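Side-chain contacts in B-agarase (Agarivorans gilvus, PDB 5Z6P), which probably hydrolyses the glycosidic links of agarose, as an agarase of glycoside hydrolase family 50: residues Q242-A245 against E246-A250; I307-L310 against A311-S314; N435-P439 against E440-N444; V488-V491 against K492-K496; Y598-V601 against V602-L606. All coordinates share one frame; numbering follows the deposited sequence.

Five local contacts follow one another in series; none nests in or crosses another. Contact 1 lies on helix 241-255, near the edge of the molecule and about 23 Å from contact 2, centre to centre. Contact 2 turns the loop between strands 299-305 and 315-325. Contact 3 closes a tight bend in the loop between helix 413-428 and strand 449-453, and the two loops join through backbone bonds of I307 with N435 and I308 with A438. Contact 4, near the end of helix 478-495, packs I495 on Y442 of contact 3. Its V488 also touches L606 of contact 5, on helix 581-609, so contacts 2 to 5 form a chain of neighbours.

Contact 1: residues Q242-A245 against E246-A250; sequences QELA and EVTKA
E246 starts the second segment by giving its N to Q242 O (3.0 Å), one step in the regular bonding of helix 241-255. With CG anti to its own carbonyl carbon (chi1 -79°), the extended glutamate crosses Q242 at about a right angle, the amide and carboxylate planes 42° apart. Q242 NE2 comes within 3.7 Å of E246 OE2, a loose polar approach at the surface. V247 N bonds to E243 O, and V247 CG2 rests 3.4 Å from that same oxygen. The carboxylate of E243 turns to H239 instead. L244 O is gripped twice by T248, whose N (3.1 Å) and OG1 (2.8 Å) both donate to it, arriving from opposite faces of the carbonyl plane. L244 CD1 passes 4.1 Å from T248 OG1, and both residues lean on K405 of helix 397-406. K249 N bonds to A245 O, with K249 CB 3.3 Å from this oxygen, while the lysine chain leads away. Because T248 spends its hydroxyl proton on a carbonyl one turn back, a polar group can sit on the buried face of the helix with its donor satisfied by the helix itself.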
loop_
_atom_site.group_PDB
_atom_site.type_symbol
_atom_site.label_atom_id
_atom_site.label_comp_id
_atom_site.label_asym_id
_atom_site.label_seq_id
_atom_site.Cartn_x
_atom_site.Cartn_y
_atom_site.Cartn_z
ATOM N N GLN A 242 -17.388 11.061 28.177
ATOM C CA GLN A 242 -17.910 10.124 29.158
ATOM C C GLN A 242 -17.978 8.722 28.573
ATOM O O GLN A 242 -17.539 7.762 29.206
ATOM C CB GLN A 242 -19.293 10.560 29.654
ATOM C CG GLN A 242 -19.883 9.654 30.727
ATOM C CD GLN A 242 -18.909 9.346 31.862
ATOM O OE1 GLN A 242 -18.120 10.196 32.270
ATOM N NE2 GLN A 242 -18.967 8.122 32.374
ATOM N N GLU A 243 -18.530 8.614 27.369
ATOM C CA GLU A 243 -18.578 7.339 26.669
ATOM C C GLU A 243 -17.160 6.881 26.357
ATOM O O GLU A 243 -16.835 5.704 26.479
ATOM C CB GLU A 243 -19.409 7.426 25.384
ATOM C CG GLU A 243 -19.760 6.039 24.842
ATOM C CD GLU A 243 -20.487 6.055 23.517
ATOM O OE1 GLU A 243 -21.111 5.035 23.183
ATOM O OE2 GLU A 243 -20.439 7.064 22.800
ATOM N N LEU A 244 -16.308 7.827 25.980
ATOM C CA LEU A 244 -14.898 7.531 25.792
ATOM C C LEU A 244 -14.287 6.892 27.047
ATOM O O LEU A 244 -13.543 5.928 26.938
ATOM C CB LEU A 244 -14.137 8.800 25.399
ATOM C CG LEU A 244 -12.640 8.684 25.116
ATOM C CD1 LEU A 244 -12.385 7.584 24.098
ATOM C CD2 LEU A 244 -12.113 10.004 24.625
ATOM N N ALA A 245 -14.628 7.391 28.233
ATOM C CA ALA A 245 -14.053 6.842 29.464
ATOM C C ALA A 245 -14.625 5.474 29.824
ATOM O O ALA A 245 -13.917 4.640 30.365
ATOM C CB ALA A 245 -14.247 7.806 30.626
ATOM N N GLU A 246 -15.905 5.266 29.536
ATOM C CA GLU A 246 -16.566 3.978 29.748
ATOM C C GLU A 246 -15.939 2.872 28.903
ATOM O O GLU A 246 -15.617 1.789 29.394
ATOM C CB GLU A 246 -18.051 4.075 29.396
ATOM C CG GLU A 246 -18.951 4.726 30.440
ATOM C CD GLU A 246 -20.383 4.888 29.937
ATOM O OE1 GLU A 246 -20.944 3.905 29.402
ATOM O OE2 GLU A 246 -20.948 5.996 30.072
ATOM N N VAL A 247 -15.808 3.161 27.616
ATOM C CA VAL A 247 -15.275 2.218 26.656
ATOM C C VAL A 247 -13.826 1.901 26.989
ATOM O O VAL A 247 -13.411 0.742 26.977
ATOM C CB VAL A 247 -15.420 2.764 25.226
ATOM C CG1 VAL A 247 -14.591 1.950 24.239
ATOM C CG2 VAL A 247 -16.896 2.770 24.830
ATOM N N THR A 248 -13.062 2.928 27.331
ATOM C CA THR A 248 -11.679 2.738 27.741
ATOM C C THR A 248 -11.572 1.842 28.972
ATOM O O THR A 248 -10.800 0.887 28.987
ATOM C CB THR A 248 -11.009 4.072 28.048
ATOM O OG1 THR A 248 -10.970 4.855 26.858
ATOM C CG2 THR A 248 -9.598 3.848 28.571
ATOM N N LYS A 249 -12.345 2.163 30.005
ATOM C CA LYS A 249 -12.375 1.354 31.223
ATOM C C LYS A 249 -12.721 -0.095 30.897
ATOM O O LYS A 249 -12.101 -1.006 31.409
ATOM C CB LYS A 249 -13.385 1.921 32.230
ATOM C CG LYS A 249 -13.446 1.177 33.548
ATOM C CD LYS A 249 -14.373 1.888 34.523
ATOM C CE LYS A 249 -14.398 1.205 35.884
ATOM N NZ LYS A 249 -13.046 1.167 36.529
ATOM N N ALA A 250 -13.693 -0.289 30.018
ATOM C CA ALA A 250 -14.110 -1.627 29.607
ATOM C C ALA A 250 -12.976 -2.393 28.897
ATOM O O ALA A 250 -12.709 -3.548 29.220
ATOM C CB ALA A 250 -15.331 -1.546 28.719
#

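Contact 2: residues I307-L310 against A311-S314; sequences IIRL and ANTS
A type I beta turn from L310 to T313 forms part of the loop that leads from strand 299-305 to strand 315-325, and its ends are joined by T313 N donating to L310 O (2.9 Å). The threonine adds a second bond: OG1, between its backbone N and carbonyl carbon (chi1 64°), donates to L310 O at 2.6 Å. The hydroxyl lies in the carbonyl plane, on a lone pair, whereas the amide comes from 40° out of it. T313 OG1 also pairs with S396 OG. Before the turn, R309 stretches its side chain over to N312 and grips it side-on, NE at 3.0 Å and NH2 at 2.8 Å, both on N312 OD1. That oxygen sits near the guanidinium plane at its edge, and the amide is turned 37° against it. I307 supports the asparagine at about a right angle, its CG2 4.0 Å from N312 CB. L310 sends its side chain the other way, onto L402 of helix 397-406 and W417 of helix 413-428. Inside the bend one water donates to R309 O at 2.8 Å and accepts from N312 N at 2.6 Å.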
loop_
_atom_site.group_PDB
_atom_site.type_symbol
_atom_site.label_atom_id
_atom_site.label_comp_id
_atom_site.label_asym_id
_atom_site.label_seq_id
_atom_site.Cartn_x
_atom_site.Cartn_y
_atom_site.Cartn_z
ATOM N N ILE A 307 3.382 0.887 11.650
ATOM C CA ILE A 307 3.150 2.262 12.089
ATOM C C ILE A 307 2.638 2.301 13.533
ATOM O O ILE A 307 1.508 2.662 13.793
ATOM C CB ILE A 307 2.163 2.991 11.167
ATOM C CG1 ILE A 307 2.512 2.745 9.696
ATOM C CG2 ILE A 307 2.142 4.493 11.487
ATOM C CD1 ILE A 307 3.713 3.540 9.193
ATOM N N ILE A 308 3.490 1.918 14.472
ATOM C CA ILE A 308 3.151 2.019 15.876
ATOM C C ILE A 308 3.849 3.264 16.435
ATOM O O ILE A 308 4.869 3.203 17.102
ATOM C CB ILE A 308 3.517 0.733 16.620
ATOM C CG1 ILE A 308 2.842 -0.442 15.893
ATOM C CG2 ILE A 308 3.049 0.803 18.070
ATOM C CD1 ILE A 308 3.303 -1.779 16.297
ATOM N N ARG A 309 3.240 4.400 16.129
ATOM C CA ARG A 309 3.813 5.712 16.374
ATOM C C ARG A 309 2.724 6.732 16.060
ATOM O O ARG A 309 1.672 6.360 15.515
ATOM C CB ARG A 309 5.052 5.943 15.508
ATOM C CG ARG A 309 4.763 5.997 14.011
ATOM C CD ARG A 309 6.043 6.175 13.192
ATOM N NE ARG A 309 5.770 6.551 11.809
ATOM C CZ ARG A 309 6.695 6.580 10.852
ATOM N NH1 ARG A 309 7.952 6.260 11.139
ATOM N NH2 ARG A 309 6.368 6.926 9.616
ATOM N N LEU A 310 2.969 8.002 16.387
ATOM C CA LEU A 310 1.956 9.039 16.202
ATOM C C LEU A 310 2.160 9.865 14.929
ATOM O O LEU A 310 1.237 10.506 14.446
ATOM C CB LEU A 310 1.929 9.984 17.397
ATOM C CG LEU A 310 1.444 9.451 18.736
ATOM C CD1 LEU A 310 1.052 10.609 19.626
ATOM C CD2 LEU A 310 0.302 8.461 18.576
ATOM N N ALA A 311 3.371 9.814 14.385
ATOM C CA ALA A 311 3.793 10.731 13.330
ATOM C C ALA A 311 2.918 10.717 12.082
ATOM O O ALA A 311 2.911 11.680 11.326
ATOM C CB ALA A 311 5.234 10.431 12.947
ATOM N N ASN A 312 2.189 9.629 11.850
ATOM C CA ASN A 312 1.363 9.541 10.653
ATOM C C ASN A 312 -0.116 9.896 10.906
ATOM O O ASN A 312 -0.931 9.790 9.990
ATOM C CB ASN A 312 1.451 8.130 10.023
ATOM C CG ASN A 312 2.811 7.832 9.375
ATOM O OD1 ASN A 312 3.859 8.046 9.966
ATOM N ND2 ASN A 312 2.776 7.311 8.163
ATOM N N THR A 313 -0.448 10.338 12.125
ATOM C CA THR A 313 -1.826 10.668 12.510
ATOM C C THR A 313 -2.237 12.152 12.284
ATOM O O THR A 313 -3.399 12.517 12.415
ATOM C CB THR A 313 -2.068 10.310 14.005
ATOM O OG1 THR A 313 -1.237 11.115 14.855
ATOM C CG2 THR A 313 -1.734 8.845 14.254
ATOM N N SER A 314 -1.298 13.007 11.925
ATOM C CA SER A 314 -1.633 14.414 11.761
ATOM C C SER A 314 -2.373 14.678 10.450
ATOM O O SER A 314 -2.206 13.966 9.471
ATOM C CB SER A 314 -0.376 15.273 11.848
ATOM O OG SER A 314 0.293 15.315 10.607
HETATM O O HOH W 1 1.067 7.584 13.045
#

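Contact 3: residues N435-P439 against E440-N444; sequences NWTAP and EFYDN
Y442 folds back over P439, and its ring meets the preceding residues one after another. CB begins 3.3 Å from P439 O, and Y442 N bonds to the same oxygen. With CG anti to the carbonyl carbon (chi1 -70°), the ring swings over the proline backbone. P439 CA then lies 3.5 Å from the ring centroid, only 6° off the ring normal, a CH-pi contact centred on the face. Along one side CE2 meets P439 CB at 3.9 Å; along the other CD1 comes near A438 O, and CE1 reaches T437 O at 3.4 Å. At the tip, a water 3.0 Å from Y442 OH donates to it. The same water accepts from T437 N, so the phenol is tied to the chain five residues earlier. F441 uses the same bend differently: its N bonds to A438 O at 2.8 Å, and this oxygen also sits in plane at the ring edge. T437 CG2 presses on F441 CB at 3.5 Å, the two side chains crossing at about a right angle. F441 lies on T421 and V422 of helix 413-428, while the Y442 ring stacks with F449 of strand 449-453 and touches E494 and I495 of helix 478-495, placing this short 3-10 turn and the type I turn after it between two helices and a strand.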
loop_
_atom_site.group_PDB
_atom_site.type_symbol
_atom_site.label_atom_id
_atom_site.label_comp_id
_atom_site.label_asym_id
_atom_site.label_seq_id
_atom_site.Cartn_x
_atom_site.Cartn_y
_atom_site.Cartn_z
ATOM N N ASN A 435 6.737 -2.856 11.161
ATOM C CA ASN A 435 7.655 -1.827 10.704
ATOM C C ASN A 435 7.208 -0.449 11.128
ATOM O O ASN A 435 6.016 -0.206 11.295
ATOM C CB ASN A 435 7.822 -1.854 9.199
ATOM C CG ASN A 435 9.137 -1.245 8.772
ATOM O OD1 ASN A 435 10.080 -1.206 9.560
ATOM N ND2 ASN A 435 9.207 -0.766 7.548
ATOM N N TRP A 436 8.181 0.442 11.294
ATOM C CA TRP A 436 7.939 1.805 11.731
ATOM C C TRP A 436 7.284 1.819 13.109
ATOM O O TRP A 436 6.292 2.519 13.339
ATOM C CB TRP A 436 7.090 2.547 10.686
ATOM C CG TRP A 436 7.783 2.616 9.318
ATOM C CD1 TRP A 436 8.978 3.223 9.038
ATOM C CD2 TRP A 436 7.325 2.052 8.086
ATOM N NE1 TRP A 436 9.288 3.077 7.701
ATOM C CE2 TRP A 436 8.288 2.360 7.093
ATOM C CE3 TRP A 436 6.187 1.318 7.713
ATOM C CZ2 TRP A 436 8.149 1.966 5.755
ATOM C CZ3 TRP A 436 6.048 0.925 6.384
ATOM C CH2 TRP A 436 7.026 1.246 5.420
ATOM N N THR A 437 7.831 1.002 14.005
ATOM C CA THR A 437 7.522 1.066 15.420
ATOM C C THR A 437 8.417 2.132 16.062
ATOM O O THR A 437 9.621 2.145 15.812
ATOM C CB THR A 437 7.734 -0.300 16.101
ATOM O OG1 THR A 437 6.727 -1.224 15.672
ATOM C CG2 THR A 437 7.662 -0.163 17.607
ATOM N N ALA A 438 7.838 3.029 16.861
ATOM C CA ALA A 438 8.622 4.063 17.551
ATOM C C ALA A 438 9.702 3.428 18.410
ATOM O O ALA A 438 9.445 2.463 19.102
ATOM C CB ALA A 438 7.735 4.948 18.402
ATOM N N PRO A 439 10.920 3.981 18.357
ATOM C CA PRO A 439 12.078 3.427 19.056
ATOM C C PRO A 439 11.876 3.417 20.566
ATOM O O PRO A 439 12.600 2.717 21.261
ATOM C CB PRO A 439 13.219 4.373 18.664
ATOM C CG PRO A 439 12.742 5.080 17.467
ATOM C CD PRO A 439 11.268 5.215 17.634
ATOM N N GLU A 440 10.914 4.195 21.055
ATOM C CA GLU A 440 10.527 4.121 22.450
ATOM C C GLU A 440 10.025 2.730 22.845
ATOM O O GLU A 440 10.022 2.394 24.021
ATOM C CB GLU A 440 9.452 5.157 22.767
ATOM C CG GLU A 440 9.966 6.581 22.934
ATOM C CD GLU A 440 10.045 7.345 21.625
ATOM O OE1 GLU A 440 9.747 6.773 20.564
ATOM O OE2 GLU A 440 10.418 8.523 21.664
ATOM N N PHE A 441 9.583 1.934 21.876
ATOM C CA PHE A 441 9.058 0.599 22.162
ATOM C C PHE A 441 10.160 -0.451 22.205
ATOM O O PHE A 441 9.932 -1.582 22.637
ATOM C CB PHE A 441 8.017 0.167 21.118
ATOM C CG PHE A 441 6.668 0.796 21.284
ATOM C CD1 PHE A 441 5.716 0.219 22.113
ATOM C CD2 PHE A 441 6.333 1.947 20.593
ATOM C CE1 PHE A 441 4.459 0.772 22.258
ATOM C CE2 PHE A 441 5.068 2.510 20.737
ATOM C CZ PHE A 441 4.140 1.910 21.576
ATOM N N TYR A 442 11.353 -0.075 21.752
ATOM C CA TYR A 442 12.400 -1.051 21.488
ATOM C C TYR A 442 12.991 -1.687 22.758
ATOM O O TYR A 442 13.590 -2.744 22.681
ATOM C CB TYR A 442 13.527 -0.425 20.663
ATOM C CG TYR A 442 13.194 -0.092 19.210
ATOM C CD1 TYR A 442 11.948 -0.385 18.655
ATOM C CD2 TYR A 442 14.141 0.524 18.397
ATOM C CE1 TYR A 442 11.662 -0.065 17.356
ATOM C CE2 TYR A 442 13.870 0.841 17.095
ATOM C CZ TYR A 442 12.638 0.545 16.570
ATOM O OH TYR A 442 12.395 0.870 15.265
ATOM N N ASP A 443 12.836 -1.062 23.919
ATOM C CA ASP A 443 13.300 -1.717 25.149
ATOM C C ASP A 443 12.155 -2.314 25.977
ATOM O O ASP A 443 12.267 -2.435 27.197
ATOM C CB ASP A 443 14.126 -0.746 26.018
ATOM C CG ASP A 443 13.321 0.441 26.533
ATOM O OD1 ASP A 443 12.074 0.439 26.459
ATOM O OD2 ASP A 443 13.947 1.392 27.037
ATOM N N ASN A 444 11.070 -2.704 25.321
ATOM C CA ASN A 444 9.853 -3.054 26.048
ATOM C C ASN A 444 9.947 -4.420 26.721
ATOM O O ASN A 444 9.309 -4.647 27.753
ATOM C CB ASN A 444 8.637 -2.997 25.125
ATOM C CG ASN A 444 8.492 -4.229 24.252
ATOM O OD1 ASN A 444 8.003 -5.268 24.702
ATOM N ND2 ASN A 444 8.892 -4.115 22.983
HETATM O O HOH W 2 10.322 -0.223 13.382
HETATM O O HOH W 3 13.310 1.951 23.813
#

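Contact 4: residues V488-V491 against K492-K496; sequences VSQV and KNEIK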
loop_
_atom_site.group_PDB
_atom_site.type_symbol
_atom_site.label_atom_id
_atom_site.label_comp_id
_atom_site.label_asym_id
_atom_site.label_seq_id
_atom_site.Cartn_x
_atom_site.Cartn_y
_atom_site.Cartn_z
ATOM N N VAL A 488 22.884 2.475 9.457
ATOM C CA VAL A 488 23.090 1.334 10.331
ATOM C C VAL A 488 23.462 1.786 11.745
ATOM O O VAL A 488 22.962 1.237 12.725
ATOM C CB VAL A 488 24.165 0.392 9.788
ATOM C CG1 VAL A 488 24.443 -0.742 10.792
ATOM C CG2 VAL A 488 23.731 -0.179 8.448
ATOM N N SER A 489 24.326 2.794 11.846
ATOM C CA SER A 489 24.745 3.282 13.149
ATOM C C SER A 489 23.547 3.775 13.958
ATOM O O SER A 489 23.502 3.587 15.163
ATOM C CB SER A 489 25.788 4.387 13.020
ATOM O OG SER A 489 26.958 3.894 12.391
ATOM N N GLN A 490 22.580 4.395 13.296
ATOM C CA GLN A 490 21.404 4.906 14.010
ATOM C C GLN A 490 20.468 3.779 14.460
ATOM O O GLN A 490 19.920 3.835 15.554
ATOM C CB GLN A 490 20.643 5.897 13.152
ATOM C CG GLN A 490 19.449 6.499 13.859
ATOM C CD GLN A 490 18.516 7.228 12.919
ATOM O OE1 GLN A 490 17.347 6.868 12.787
ATOM N NE2 GLN A 490 19.027 8.256 12.255
ATOM N N VAL A 491 20.301 2.760 13.620
ATOM C CA VAL A 491 19.531 1.570 14.006
ATOM C C VAL A 491 20.189 0.865 15.192
ATOM O O VAL A 491 19.508 0.401 16.099
ATOM C CB VAL A 491 19.365 0.562 12.835
ATOM C CG1 VAL A 491 18.713 -0.745 13.320
ATOM C CG2 VAL A 491 18.525 1.164 11.734
ATOM N N LYS A 492 21.518 0.812 15.198
ATOM C CA LYS A 492 22.226 0.163 16.285
ATOM C C LYS A 492 22.047 0.938 17.580
ATOM O O LYS A 492 21.849 0.352 18.629
ATOM C CB LYS A 492 23.703 0.016 15.966
ATOM C CG LYS A 492 24.479 -0.696 17.066
ATOM C CD LYS A 492 25.945 -0.713 16.758
ATOM C CE LYS A 492 26.745 -1.416 17.856
ATOM N NZ LYS A 492 26.609 -2.887 17.829
ATOM N N ASN A 493 22.124 2.259 17.489
ATOM C CA ASN A 493 21.889 3.128 18.629
ATOM C C ASN A 493 20.446 2.991 19.156
ATOM O O ASN A 493 20.191 3.153 20.346
ATOM C CB ASN A 493 22.188 4.574 18.251
ATOM C CG ASN A 493 22.375 5.464 19.457
ATOM O OD1 ASN A 493 22.886 5.030 20.486
ATOM N ND2 ASN A 493 21.976 6.721 19.333
ATOM N N GLU A 494 19.515 2.673 18.266
ATOM C CA GLU A 494 18.123 2.503 18.654
ATOM C C GLU A 494 17.885 1.147 19.304
ATOM O O GLU A 494 17.227 1.058 20.323
ATOM C CB GLU A 494 17.192 2.653 17.446
ATOM C CG GLU A 494 16.901 4.069 17.018
ATOM C CD GLU A 494 16.292 4.124 15.618
ATOM O OE1 GLU A 494 16.143 3.066 14.971
ATOM O OE2 GLU A 494 15.972 5.222 15.154
ATOM N N ILE A 495 18.410 0.082 18.713
ATOM C CA ILE A 495 18.008 -1.237 19.171
ATOM C C ILE A 495 18.986 -1.773 20.204
ATOM O O ILE A 495 18.705 -2.764 20.878
ATOM C CB ILE A 495 17.853 -2.248 17.988
ATOM C CG1 ILE A 495 19.204 -2.626 17.370
ATOM C CG2 ILE A 495 16.831 -1.730 16.952
ATOM C CD1 ILE A 495 19.188 -3.970 16.675
ATOM N N LYS A 496 20.130 -1.104 20.336
ATOM C CA LYS A 496 21.141 -1.478 21.320
ATOM C C LYS A 496 21.403 -2.989 21.366
ATOM O O LYS A 496 21.445 -3.577 22.445
ATOM C CB LYS A 496 20.716 -0.969 22.701
ATOM C CG LYS A 496 20.557 0.549 22.750
ATOM C CD LYS A 496 20.128 1.068 24.118
ATOM C CE LYS A 496 19.980 2.597 24.120
ATOM N NZ LYS A 496 18.971 3.061 23.117
#
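I495 donates its N to V491 O at 2.9 Å, and its side chain straddles that acceptor: CG1 lies 3.3 Å and CG2 3.5 Å from V491 O. With chi1 at 70° both branches flank the donating N, CG1 between it and the carbonyl carbon and CG2 anti to that carbon. Beside it, V491 CG1 and I495 CG2 touch at 4.2 Å on the side that packs on A451 of strand 449-453. Ordinary helix bonds satisfy the earlier carbonyls: K492 N donates to V488 O, and N493 N to S489 O. E494 N is shared between Q490 O, at 3.0 Å but a bent 135°, and V491 O, a weak second bond. E494 CG then passes 3.4 Å from Q490 O. K492 directs its ammonium to D497 in a salt bridge and also bonds Q609 O, while S489 OG is engaged by A485 O and Q609. At the end K496 N reaches K492 O, and K496 NZ curls back to N493 O at 3.0 Å, nearly along the carbonyl axis. A shared amide at E494, followed by K496 with positive phi, marks the C-terminal end of an alpha helix, here helix 478-495.

Contact 5: residues Y598-V601 against V602-L606; sequences YFRV and VKQEL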
loop_
_atom_site.group_PDB
_atom_site.type_symbol
_atom_site.label_atom_id
_atom_site.label_comp_id
_atom_site.label_asym_id
_atom_site.label_seq_id
_atom_site.Cartn_x
_atom_site.Cartn_y
_atom_site.Cartn_z
ATOM N N TYR A 598 23.533 -2.942 -4.739
ATOM C CA TYR A 598 22.779 -2.276 -3.676
ATOM C C TYR A 598 22.635 -3.238 -2.476
ATOM O O TYR A 598 22.954 -2.899 -1.346
ATOM C CB TYR A 598 21.395 -1.815 -4.160
ATOM C CG TYR A 598 20.435 -1.430 -3.028
ATOM C CD1 TYR A 598 20.413 -0.143 -2.507
ATOM C CD2 TYR A 598 19.554 -2.366 -2.492
ATOM C CE1 TYR A 598 19.528 0.204 -1.457
ATOM C CE2 TYR A 598 18.682 -2.045 -1.469
ATOM C CZ TYR A 598 18.663 -0.763 -0.947
ATOM O OH TYR A 598 17.790 -0.483 0.077
ATOM N N PHE A 599 22.165 -4.451 -2.739
ATOM C CA PHE A 599 21.900 -5.374 -1.650
ATOM C C PHE A 599 23.193 -5.824 -0.975
ATOM O O PHE A 599 23.198 -6.041 0.235
ATOM C CB PHE A 599 21.077 -6.566 -2.145
ATOM C CG PHE A 599 19.651 -6.209 -2.501
ATOM C CD1 PHE A 599 18.751 -5.820 -1.516
ATOM C CD2 PHE A 599 19.209 -6.271 -3.812
ATOM C CE1 PHE A 599 17.435 -5.491 -1.831
ATOM C CE2 PHE A 599 17.897 -5.923 -4.140
ATOM C CZ PHE A 599 17.007 -5.536 -3.133
ATOM N N ARG A 600 24.282 -5.922 -1.742
ATOM C CA ARG A 600 25.584 -6.325 -1.192
ATOM C C ARG A 600 26.107 -5.277 -0.223
ATOM O O ARG A 600 26.564 -5.608 0.878
ATOM C CB ARG A 600 26.628 -6.573 -2.315
ATOM C CG ARG A 600 27.976 -7.160 -1.832
ATOM C CD ARG A 600 29.036 -7.372 -2.979
ATOM N NE ARG A 600 29.710 -6.112 -3.273
ATOM C CZ ARG A 600 30.827 -5.695 -2.686
ATOM N NH1 ARG A 600 31.452 -6.453 -1.797
ATOM N NH2 ARG A 600 31.330 -4.515 -3.002
ATOM N N VAL A 601 26.037 -4.008 -0.626
ATOM C CA VAL A 601 26.591 -2.939 0.202
ATOM C C VAL A 601 25.786 -2.803 1.501
ATOM O O VAL A 601 26.365 -2.749 2.586
ATOM C CB VAL A 601 26.635 -1.583 -0.541
ATOM C CG1 VAL A 601 26.999 -0.482 0.406
ATOM C CG2 VAL A 601 27.641 -1.636 -1.715
ATOM N N VAL A 602 24.462 -2.793 1.390
ATOM C CA VAL A 602 23.610 -2.710 2.572
ATOM C C VAL A 602 23.857 -3.901 3.500
ATOM O O VAL A 602 24.050 -3.711 4.679
ATOM C CB VAL A 602 22.110 -2.649 2.223
ATOM C CG1 VAL A 602 21.265 -2.726 3.511
ATOM C CG2 VAL A 602 21.779 -1.379 1.431
ATOM N N LYS A 603 23.860 -5.117 2.968
ATOM C CA LYS A 603 24.149 -6.298 3.796
ATOM C C LYS A 603 25.465 -6.112 4.561
ATOM O O LYS A 603 25.537 -6.322 5.774
ATOM C CB LYS A 603 24.210 -7.570 2.931
ATOM C CG LYS A 603 24.426 -8.855 3.704
ATOM C CD LYS A 603 24.945 -9.960 2.801
ATOM C CE LYS A 603 25.183 -11.270 3.563
ATOM N NZ LYS A 603 24.131 -12.306 3.297
ATOM N N GLN A 604 26.504 -5.692 3.846
ATOM C CA GLN A 604 27.836 -5.589 4.445
ATOM C C GLN A 604 27.873 -4.588 5.588
ATOM O O GLN A 604 28.418 -4.875 6.644
ATOM C CB GLN A 604 28.881 -5.221 3.389
ATOM C CG GLN A 604 29.275 -6.407 2.537
ATOM C CD GLN A 604 30.304 -6.071 1.502
ATOM O OE1 GLN A 604 30.485 -4.913 1.154
ATOM N NE2 GLN A 604 30.981 -7.095 0.985
ATOM N N GLU A 605 27.300 -3.415 5.366
ATOM C CA GLU A 605 27.308 -2.380 6.384
ATOM C C GLU A 605 26.461 -2.814 7.578
ATOM O O GLU A 605 26.827 -2.548 8.714
ATOM C CB GLU A 605 26.814 -1.046 5.813
ATOM C CG GLU A 605 27.744 -0.479 4.755
ATOM C CD GLU A 605 29.161 -0.321 5.260
ATOM O OE1 GLU A 605 29.345 0.241 6.348
ATOM O OE2 GLU A 605 30.089 -0.770 4.582
ATOM N N LEU A 606 25.343 -3.495 7.326
ATOM C CA LEU A 606 24.541 -4.016 8.435
ATOM C C LEU A 606 25.357 -5.010 9.268
ATOM O O LEU A 606 25.390 -4.920 10.475
ATOM C CB LEU A 606 23.251 -4.682 7.936
ATOM C CG LEU A 606 22.087 -3.695 7.820
ATOM C CD1 LEU A 606 20.901 -4.326 7.143
ATOM C CD2 LEU A 606 21.696 -3.182 9.183
#
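V602 sets its CG2 over one face of the Y598 ring, 4.1 Å from the centroid and 17° off the ring normal, a CH-pi contact shifted toward the rim. Two torsions bring them together: the tyrosine CG is anti to its backbone N (chi1 166°), and V602 CG2 lies beside its own N, pointing back along the helix. The same CG2 is 3.4 Å from Y598 O, which accepts from V602 N. Y598 is further fixed by D507 at its hydroxyl and by W512 edge-to-face; its CD2 stands 3.6 Å above the plane of the F599 ring, over its centre. On the polar side R600 and Q604 cross obliquely, guanidinium and amide planes 79° apart, and Q604 OE1 lies over a guanidinium face, 3.5 Å from R600 NH1 at too poor an angle for a bond. Their polar ends have other partners: R600 NE forms a salt bridge with E597, and Q604 OE1 bonds to R481. E605 CG lies 3.4 Å from V601 O, and its carboxylate pairs with R481 and K608. This largely buried part of helix 581-609 thus separates its chemistry, with apolar and aromatic contact round Y598 and V602, while the arginine and amide meet without bonding each other and probably owe their orientation to neighbouring charged and polar groups.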